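Local atomic coordinates of phosphinothricin N-acetyltransferase (Brucella ovis, PDB entry 5DWM), a protein that probably transfers an acetyl group from acetyl-CoA to an amine acceptor, acting as a GNAT-type N-acetyltransferase. Residues Thr24-Gln29 / Gly69-Tyr74; Ala127-Gly132 / Asp165-Gln170. All blocks are in the same frame, centred on the assembly; numbering follows the deposited sequence.

Contact 1: Thr24-Gln29 / Gly69-Tyr74; sequences TAIYTQ and GRVLGY
I26 and G73 mark where the two backbones come nearest, their CA atoms 7.3 Å apart, as helix 20-33 packs against strand 70-79. The axes of 24-29 and 70-74 approach to 9.0 Å, their N-to-C directions 58° apart. Side chains make the contact, with no hydrogen bond between the two segments. The I26 side chain spans the gap and splits its work between two branches. Its longer branch continues nearly straight (chi2 173°) and lays CD1 against the strand backbone, 3.7 Å from V71 O, with the G73 N beyond it and V71 CG1 alongside at 4.2 Å. The shorter branch, CG2, sits 4.0 Å from Y74 CE1. The Y74 ring runs past I26 in the opposite direction and ends at the helix, where its OH meets both CB and CD1 of Y27 at 3.3 Å, oblique to the Y27 ring. Y27 CB lies at the edge of the Y74 ring, near its plane. The far end of Y27 bonds to E39 and S37, while Y95 packs edge-to-face with its ring. L72 and G73 lie near Q103 and I96, respectively, residues of the acetyl-CoA site, which is unoccupied in this chain. The chemistry is thus that of a buried, largely apolar seam: van der Waals contact joins helix to strand, while backbone bonds tie L72 and G73 to A65 and Y74 to Y95.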
loop_
_atom_site.group_PDB
_atom_site.type_symbol
_atom_site.label_atom_id
_atom_site.label_comp_id
_atom_site.label_asym_id
_atom_site.label_seq_id
_atom_site.Cartn_x
_atom_site.Cartn_y
_atom_site.Cartn_z
ATOM N N THR A 24 -18.138 4.321 -14.544
ATOM C CA THR A 24 -17.014 4.650 -15.417
ATOM C C THR A 24 -16.989 6.135 -15.765
ATOM O O THR A 24 -15.920 6.753 -15.785
ATOM C CB THR A 24 -17.073 3.782 -16.674
ATOM O OG1 THR A 24 -17.066 2.398 -16.289
ATOM C CG2 THR A 24 -15.873 4.057 -17.580
ATOM N N ALA A 25 -18.152 6.728 -16.044
ATOM C CA ALA A 25 -18.193 8.162 -16.327
ATOM C C ALA A 25 -17.749 8.995 -15.123
ATOM O O ALA A 25 -17.003 9.973 -15.274
ATOM C CB ALA A 25 -19.595 8.576 -16.791
ATOM N N ILE A 26 -18.190 8.620 -13.921
ATOM C CA ILE A 26 -17.789 9.338 -12.711
ATOM C C ILE A 26 -16.283 9.229 -12.511
ATOM O O ILE A 26 -15.593 10.224 -12.261
ATOM C CB ILE A 26 -18.558 8.795 -11.495
ATOM C CG1 ILE A 26 -20.043 9.151 -11.619
ATOM C CG2 ILE A 26 -17.977 9.334 -10.189
ATOM C CD1 ILE A 26 -20.920 8.517 -10.557
ATOM N N TYR A 27 -15.750 8.013 -12.612
ATOM C CA TYR A 27 -14.317 7.831 -12.404
ATOM C C TYR A 27 -13.505 8.527 -13.495
ATOM O O TYR A 27 -12.426 9.071 -13.211
ATOM C CB TYR A 27 -13.979 6.337 -12.301
ATOM C CG TYR A 27 -12.553 6.084 -11.856
ATOM C CD1 TYR A 27 -12.087 6.577 -10.643
ATOM C CD2 TYR A 27 -11.670 5.377 -12.659
ATOM C CE1 TYR A 27 -10.773 6.376 -10.240
ATOM C CE2 TYR A 27 -10.346 5.166 -12.265
ATOM C CZ TYR A 27 -9.916 5.677 -11.052
ATOM O OH TYR A 27 -8.627 5.482 -10.631
ATOM N N THR A 28 -14.007 8.534 -14.735
ATOM C CA THR A 28 -13.312 9.229 -15.817
ATOM C C THR A 28 -13.083 10.696 -15.468
ATOM O O THR A 28 -11.979 11.224 -15.640
ATOM C CB THR A 28 -14.103 9.084 -17.121
ATOM O OG1 THR A 28 -14.025 7.725 -17.573
ATOM C CG2 THR A 28 -13.565 10.027 -18.213
ATOM N N GLN A 29 -14.124 11.373 -14.971
ATOM C CA GLN A 29 -13.964 12.774 -14.584
ATOM C C GLN A 29 -12.975 12.932 -13.437
ATOM O O GLN A 29 -12.167 13.871 -13.431
ATOM C CB GLN A 29 -15.320 13.387 -14.222
ATOM C CG GLN A 29 -16.231 13.576 -15.420
ATOM C CD GLN A 29 -15.500 14.202 -16.590
ATOM O OE1 GLN A 29 -14.927 15.285 -16.467
ATOM N NE2 GLN A 29 -15.492 13.507 -17.728
ATOM N N GLY A 69 -33.141 8.461 -10.281
ATOM C CA GLY A 69 -32.740 7.459 -11.244
ATOM C C GLY A 69 -31.301 7.521 -11.710
ATOM O O GLY A 69 -30.905 6.674 -12.516
ATOM N N ARG A 70 -30.511 8.490 -11.241
ATOM C CA ARG A 70 -29.116 8.650 -11.629
ATOM C C ARG A 70 -28.220 8.144 -10.509
ATOM O O ARG A 70 -28.471 8.424 -9.334
ATOM C CB ARG A 70 -28.779 10.130 -11.812
ATOM C CG ARG A 70 -29.104 10.743 -13.152
ATOM C CD ARG A 70 -28.553 12.168 -13.190
ATOM N NE ARG A 70 -27.140 12.221 -12.807
ATOM C CZ ARG A 70 -26.488 13.340 -12.499
ATOM N NH1 ARG A 70 -27.121 14.503 -12.520
ATOM N NH2 ARG A 70 -25.201 13.297 -12.162
ATOM N N VAL A 71 -27.151 7.438 -10.871
ATOM C CA VAL A 71 -26.102 7.116 -9.907
ATOM C C VAL A 71 -25.221 8.346 -9.723
ATOM O O VAL A 71 -24.644 8.857 -10.690
ATOM C CB VAL A 71 -25.283 5.903 -10.360
ATOM C CG1 VAL A 71 -23.951 5.832 -9.598
ATOM C CG2 VAL A 71 -26.100 4.637 -10.158
ATOM N N LEU A 72 -25.127 8.827 -8.485
ATOM C CA LEU A 72 -24.405 10.053 -8.172
ATOM C C LEU A 72 -23.039 9.803 -7.551
ATOM O O LEU A 72 -22.245 10.746 -7.431
ATOM C CB LEU A 72 -25.225 10.921 -7.215
ATOM C CG LEU A 72 -26.619 11.307 -7.715
ATOM C CD1 LEU A 72 -27.271 12.241 -6.732
ATOM C CD2 LEU A 72 -26.518 11.954 -9.080
ATOM N N GLY A 73 -22.749 8.575 -7.144
ATOM C CA GLY A 73 -21.464 8.268 -6.542
ATOM C C GLY A 73 -21.427 6.797 -6.208
ATOM O O GLY A 73 -22.446 6.102 -6.262
ATOM N N TYR A 74 -20.230 6.324 -5.873
ATOM C CA TYR A 74 -20.054 4.923 -5.534
ATOM C C TYR A 74 -18.948 4.786 -4.497
ATOM O O TYR A 74 -18.116 5.681 -4.316
ATOM C CB TYR A 74 -19.771 4.053 -6.772
ATOM C CG TYR A 74 -18.447 4.342 -7.448
ATOM C CD1 TYR A 74 -18.350 5.316 -8.429
ATOM C CD2 TYR A 74 -17.296 3.636 -7.107
ATOM C CE1 TYR A 74 -17.151 5.585 -9.058
ATOM C CE2 TYR A 74 -16.080 3.896 -7.729
ATOM C CZ TYR A 74 -16.015 4.879 -8.705
ATOM O OH TYR A 74 -14.816 5.153 -9.334
#

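Contact 2: Ala127-Gly132 / Asp165-Gln170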
loop_
_atom_site.group_PDB
_atom_site.type_symbol
_atom_site.label_atom_id
_atom_site.label_comp_id
_atom_site.label_asym_id
_atom_site.label_seq_id
_atom_site.Cartn_x
_atom_site.Cartn_y
_atom_site.Cartn_z
ATOM N N ALA A 127 -8.122 4.718 4.831
ATOM C CA ALA A 127 -8.267 5.610 3.683
ATOM C C ALA A 127 -6.883 6.016 3.200
ATOM O O ALA A 127 -6.061 6.481 3.992
ATOM C CB ALA A 127 -9.069 6.864 4.048
ATOM N N VAL A 128 -6.629 5.824 1.907
ATOM C CA VAL A 128 -5.370 6.203 1.275
ATOM C C VAL A 128 -5.727 7.342 0.329
ATOM O O VAL A 128 -6.174 7.110 -0.799
ATOM C CB VAL A 128 -4.760 5.005 0.523
ATOM C CG1 VAL A 128 -3.431 5.397 -0.126
ATOM C CG2 VAL A 128 -4.540 3.846 1.471
ATOM N N ILE A 129 -5.576 8.574 0.797
ATOM C CA ILE A 129 -6.152 9.743 0.137
ATOM C C ILE A 129 -5.080 10.389 -0.732
ATOM O O ILE A 129 -4.098 10.945 -0.224
ATOM C CB ILE A 129 -6.731 10.731 1.159
ATOM C CG1 ILE A 129 -7.790 10.027 2.024
ATOM C CG2 ILE A 129 -7.294 11.977 0.448
ATOM C CD1 ILE A 129 -8.325 10.882 3.160
ATOM N N GLY A 130 -5.263 10.313 -2.048
ATOM C CA GLY A 130 -4.318 10.935 -2.952
ATOM C C GLY A 130 -4.432 12.446 -2.939
ATOM O O GLY A 130 -5.517 13.011 -2.794
ATOM N N ASP A 131 -3.285 13.107 -3.109
ATOM C CA ASP A 131 -3.202 14.571 -3.108
ATOM C C ASP A 131 -3.888 15.167 -1.880
ATOM O O ASP A 131 -4.754 16.040 -1.983
ATOM C CB ASP A 131 -3.748 15.161 -4.412
ATOM C CG ASP A 131 -3.460 16.654 -4.561
ATOM O OD1 ASP A 131 -2.663 17.202 -3.770
ATOM O OD2 ASP A 131 -4.031 17.282 -5.475
ATOM N N GLY A 132 -3.488 14.691 -0.699
ATOM C CA GLY A 132 -4.139 15.102 0.534
ATOM C C GLY A 132 -4.073 16.588 0.821
ATOM O O GLY A 132 -4.933 17.109 1.539
ATOM N N ASP A 165 0.905 14.483 -2.221
ATOM C CA ASP A 165 1.128 13.706 -1.010
ATOM C C ASP A 165 -0.024 12.732 -0.812
ATOM O O ASP A 165 -1.165 13.029 -1.165
ATOM C CB ASP A 165 1.184 14.599 0.235
ATOM C CG ASP A 165 2.344 15.586 0.217
ATOM O OD1 ASP A 165 3.254 15.474 -0.630
ATOM O OD2 ASP A 165 2.348 16.488 1.075
ATOM N N THR A 166 0.266 11.585 -0.204
ATOM C CA THR A 166 -0.776 10.634 0.178
ATOM C C THR A 166 -1.058 10.801 1.663
ATOM O O THR A 166 -0.158 10.611 2.486
ATOM C CB THR A 166 -0.303 9.205 -0.062
ATOM O OG1 THR A 166 -0.059 9.000 -1.453
ATOM C CG2 THR A 166 -1.354 8.208 0.436
ATOM N N VAL A 167 -2.296 11.149 2.009
ATOM C CA VAL A 167 -2.718 11.239 3.404
ATOM C C VAL A 167 -3.373 9.922 3.808
ATOM O O VAL A 167 -4.287 9.439 3.128
ATOM C CB VAL A 167 -3.658 12.440 3.621
ATOM C CG1 VAL A 167 -4.452 12.277 4.918
ATOM C CG2 VAL A 167 -2.841 13.743 3.625
ATOM N N LEU A 168 -2.895 9.325 4.896
ATOM C CA LEU A 168 -3.450 8.074 5.402
ATOM C C LEU A 168 -4.297 8.340 6.641
ATOM O O LEU A 168 -3.891 9.102 7.527
ATOM C CB LEU A 168 -2.334 7.091 5.765
ATOM C CG LEU A 168 -1.338 6.817 4.643
ATOM C CD1 LEU A 168 -0.134 6.167 5.242
ATOM C CD2 LEU A 168 -1.958 5.916 3.609
ATOM N N MET A 169 -5.477 7.707 6.702
ATOM C CA MET A 169 -6.372 7.817 7.849
ATOM C C MET A 169 -6.962 6.446 8.154
ATOM O O MET A 169 -7.110 5.609 7.261
ATOM C CB MET A 169 -7.508 8.816 7.582
ATOM C CG MET A 169 -7.022 10.160 7.045
ATOM S SD MET A 169 -8.332 11.388 6.914
ATOM C CE MET A 169 -8.702 11.664 8.648
ATOM N N GLN A 170 -7.331 6.218 9.414
ATOM C CA GLN A 170 -7.877 4.911 9.764
ATOM C C GLN A 170 -8.998 5.026 10.789
ATOM O O GLN A 170 -9.080 5.982 11.561
ATOM C CB GLN A 170 -6.804 3.905 10.226
ATOM C CG GLN A 170 -6.179 4.230 11.570
ATOM C CD GLN A 170 -5.101 3.237 11.982
ATOM O OE1 GLN A 170 -3.982 3.632 12.295
ATOM N NE2 GLN A 170 -5.443 1.945 12.007
HETATM O O HOH W 1 -0.918 16.722 -1.893
#
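The V128 and L168 side chains run alongside each other, both leaving the same face, V128 CG2 resting 3.9 Å from L168 CD2, while T166 comes over V128 at a slant. There the methyls meet closely, V128 CG1 to T166 CG2 at 3.5 Å; the T166 hydroxyl is turned elsewhere, to S156. The face of A127, I129, V167 and M169 is built differently. I129 extends its long branch (chi2 174°) across M169, whose chain bends at chi3 (68°), and I129 CD1 touches M169 SD at 3.8 Å. Helix 136-144 packs over this face, with H142 against A127 and M169. The two segments belong to adjacent antiparallel strands of the GNAT sheet, 124-129 and 162-172, in which A127-M169 and I129-V167 are hydrogen-bonded pairs and V128-L168 is a non-hydrogen-bonded one. A127 N reaches M169 O at 2.8 Å and nearly straight, 171° at the hydrogen. Farther on, G132 N still bonds to D165 O at 2.9 Å, and V167 CG2 presses on G132 CA at 3.6 Å. A water bridges the same end, donating to D131 OD1 at 2.6 Å and accepting from D165 N. D131 forms a salt bridge with R162; D165 OD2 pairs with R152, and its OD1 with G155 N and R177 of the second subunit. On the V128 face, L168 meets L168 of that subunit.

Overall arrangement
From the N terminus, helix 20-33 comes first, and contact 1 closes a loop of 39 intervening residues, including helix 45-58 and strand 62-67, when strand 70-79 returns beside it. The chain then passes through strand 89-96 and helix 105-119 before contact 2 opens on strand 124-129. Its closing loop holds helix 136-144 and strand 148-159, and ends on strand 162-172. The two loops are in series, neither enclosing nor crossing the other. Their centres stand 22 Å apart and they do not touch, yet both reach one mixed sheet: contact 1 packs a helix on strand 70-79, whereas contact 2 joins strands 124-129 and 162-172 edge by edge. Strand 89-96 lies between the two regions.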